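Local coordinates for protein Dok-7 (Mus musculus, PDB 3ML4), which is a cytoplasmic adaptor that binds phosphoinositides and dimerises to activate the muscle receptor kinase MuSK, a step essential for neuromuscular synapse formation, at residues S197-F200 / D201-R205. Residues are numbered along the deposited sequence; the frame is centred on the assembly and turned at random.
Sequences SFLF and DCIVR
In the C-terminal helix of the IRS-type PTB domain, residues 193-203, Phe198 and Cys202 meet one turn apart in a sulfur-aromatic contact. Cys202 SG rests over one face of the Phe198 ring, 3.7 Å from its centroid and displaced toward the CE1-CZ rim. Phe198 carries CG anti to its own nitrogen (chi1 167°), which lays the ring alongside the next turn. Four successive i to i+4 backbone bonds hold the turn, from Asp201 N to Ser197 O (2.8 Å) through to Val204 N to Phe200 O (3.2 Å). From the C-terminal end of these residues the Arg205 side chain reaches back: its NH1 donates to Asp201 O at 3.2 Å, nearly straight at 168°, in the carbonyl plane and on a lone pair. The same NH1 makes a long salt bridge to Asp201 OD1 (3.8 Å), but this carboxylate oxygen also has hydrogen bonds to Tyr164 OH and a polar side chain of the bound peptide. Leu199 CG touches Ile203 CD1 at 4.3 Å. Leu199 packs on strands 115-122 and 133-138, Phe200 meets Tyr164 and Phe171 edge-to-face, and Pro209 lies against Phe198 and Cys202; the helix thus plugs the end of the β-sandwich, with the peptide beside Asp201.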
ATOM      1  N   SER B 197     -16.412  13.496  -9.835  1.00 32.19           N
ATOM      2  CA  SER B 197     -17.479  12.652  -9.306  1.00 31.20           C
ATOM      3  C   SER B 197     -17.306  11.195  -9.734  1.00 30.74           C
ATOM      4  O   SER B 197     -17.519  10.272  -8.937  1.00 30.50           O
ATOM      5  CB  SER B 197     -18.839  13.182  -9.767  1.00 31.22           C
ATOM      6  OG  SER B 197     -19.889  12.658  -8.979  1.00 31.05           O
ATOM      7  N   PHE B 198     -16.919  10.999 -10.993  1.00 29.82           N
ATOM      8  CA  PHE B 198     -16.682   9.669 -11.527  1.00 29.18           C
ATOM      9  C   PHE B 198     -15.472   8.998 -10.870  1.00 28.60           C
ATOM     10  O   PHE B 198     -15.486   7.794 -10.598  1.00 28.38           O
ATOM     11  CB  PHE B 198     -16.504   9.724 -13.041  1.00 29.32           C
ATOM     12  CG  PHE B 198     -15.958   8.459 -13.628  1.00 29.77           C
ATOM     13  CD1 PHE B 198     -16.767   7.330 -13.754  1.00 29.69           C
ATOM     14  CD2 PHE B 198     -14.631   8.392 -14.050  1.00 29.66           C
ATOM     15  CE1 PHE B 198     -16.263   6.158 -14.298  1.00 30.13           C
ATOM     16  CE2 PHE B 198     -14.117   7.225 -14.598  1.00 29.66           C
ATOM     17  CZ  PHE B 198     -14.929   6.106 -14.721  1.00 29.65           C
ATOM     18  N   LEU B 199     -14.429   9.786 -10.627  1.00 27.82           N
ATOM     19  CA  LEU B 199     -13.264   9.317  -9.896  1.00 27.10           C
ATOM     20  C   LEU B 199     -13.683   8.859  -8.501  1.00 26.57           C
ATOM     21  O   LEU B 199     -13.303   7.777  -8.049  1.00 26.26           O
ATOM     22  CB  LEU B 199     -12.231  10.435  -9.790  1.00 27.09           C
ATOM     23  CG  LEU B 199     -10.790  10.020  -9.517  1.00 26.59           C
ATOM     24  CD1 LEU B 199     -10.110   9.755 -10.841  1.00 26.80           C
ATOM     25  CD2 LEU B 199     -10.061  11.109  -8.754  1.00 26.16           C
ATOM     26  N   PHE B 200     -14.480   9.696  -7.841  1.00 26.09           N
ATOM     27  CA  PHE B 200     -15.043   9.400  -6.528  1.00 25.72           C
ATOM     28  C   PHE B 200     -15.888   8.122  -6.544  1.00 25.55           C
ATOM     29  O   PHE B 200     -15.716   7.250  -5.692  1.00 25.72           O
ATOM     30  CB  PHE B 200     -15.874  10.590  -6.039  1.00 25.58           C
ATOM     31  CG  PHE B 200     -15.087  11.639  -5.292  1.00 25.32           C
ATOM     32  CD1 PHE B 200     -13.815  12.031  -5.715  1.00 25.84           C
ATOM     33  CD2 PHE B 200     -15.639  12.260  -4.178  1.00 25.17           C
ATOM     34  CE1 PHE B 200     -13.096  13.011  -5.025  1.00 25.85           C
ATOM     35  CE2 PHE B 200     -14.930  13.238  -3.477  1.00 25.71           C
ATOM     36  CZ  PHE B 200     -13.657  13.615  -3.904  1.00 25.80           C
ATOM     37  N   ASP B 201     -16.780   8.012  -7.525  1.00 25.36           N
ATOM     38  CA  ASP B 201     -17.635   6.833  -7.691  1.00 25.26           C
ATOM     39  C   ASP B 201     -16.833   5.545  -7.814  1.00 25.31           C
ATOM     40  O   ASP B 201     -17.215   4.503  -7.268  1.00 25.45           O
ATOM     41  CB  ASP B 201     -18.530   6.989  -8.927  1.00 25.10           C
ATOM     42  CG  ASP B 201     -19.620   8.035  -8.741  1.00 24.87           C
ATOM     43  OD1 ASP B 201     -19.935   8.396  -7.585  1.00 24.16           O
ATOM     44  OD2 ASP B 201     -20.162   8.494  -9.762  1.00 23.78           O
ATOM     45  N   CYS B 202     -15.731   5.622  -8.551  1.00 25.15           N
ATOM     46  CA  CYS B 202     -14.895   4.470  -8.796  1.00 24.96           C
ATOM     47  C   CYS B 202     -14.149   4.044  -7.537  1.00 25.27           C
ATOM     48  O   CYS B 202     -14.235   2.880  -7.140  1.00 25.55           O
ATOM     49  CB  CYS B 202     -13.927   4.752  -9.940  1.00 25.04           C
ATOM     50  SG  CYS B 202     -14.707   4.748 -11.569  1.00 23.53           S
ATOM     51  N   ILE B 203     -13.441   4.980  -6.904  1.00 25.36           N
ATOM     52  CA  ILE B 203     -12.590   4.652  -5.748  1.00 25.42           C
ATOM     53  C   ILE B 203     -13.383   4.047  -4.576  1.00 25.52           C
ATOM     54  O   ILE B 203     -13.002   3.000  -4.040  1.00 25.69           O
ATOM     55  CB  ILE B 203     -11.691   5.858  -5.290  1.00 25.20           C
ATOM     56  CG1 ILE B 203     -10.371   5.901  -6.065  1.00 25.46           C
ATOM     57  CG2 ILE B 203     -11.299   5.727  -3.826  1.00 24.87           C
ATOM     58  CD1 ILE B 203     -10.467   6.203  -7.547  1.00 25.93           C
ATOM     59  N   VAL B 204     -14.492   4.689  -4.206  1.00 25.47           N
ATOM     60  CA  VAL B 204     -15.301   4.233  -3.065  1.00 25.39           C
ATOM     61  C   VAL B 204     -15.925   2.855  -3.298  1.00 25.37           C
ATOM     62  O   VAL B 204     -16.373   2.199  -2.359  1.00 25.44           O
ATOM     63  CB  VAL B 204     -16.379   5.271  -2.631  1.00 25.28           C
ATOM     64  CG1 VAL B 204     -15.728   6.613  -2.304  1.00 25.37           C
ATOM     65  CG2 VAL B 204     -17.474   5.426  -3.691  1.00 25.07           C
ATOM     66  N   ARG B 205     -15.933   2.422  -4.555  1.00 25.48           N
ATOM     67  CA  ARG B 205     -16.401   1.084  -4.915  1.00 25.76           C
ATOM     68  C   ARG B 205     -15.242   0.145  -5.249  1.00 25.60           C
ATOM     69  O   ARG B 205     -15.460  -0.985  -5.687  1.00 25.58           O
ATOM     70  CB  ARG B 205     -17.397   1.160  -6.077  1.00 25.90           C
ATOM     71  CG  ARG B 205     -18.689   1.845  -5.703  1.00 26.41           C
ATOM     72  CD  ARG B 205     -19.564   2.147  -6.906  1.00 27.40           C
ATOM     73  NE  ARG B 205     -20.862   2.622  -6.443  1.00 28.80           N
ATOM     74  CZ  ARG B 205     -21.145   3.889  -6.151  1.00 28.37           C
ATOM     75  NH1 ARG B 205     -20.227   4.838  -6.305  1.00 28.60           N
ATOM     76  NH2 ARG B 205     -22.355   4.206  -5.714  1.00 27.25           N
TER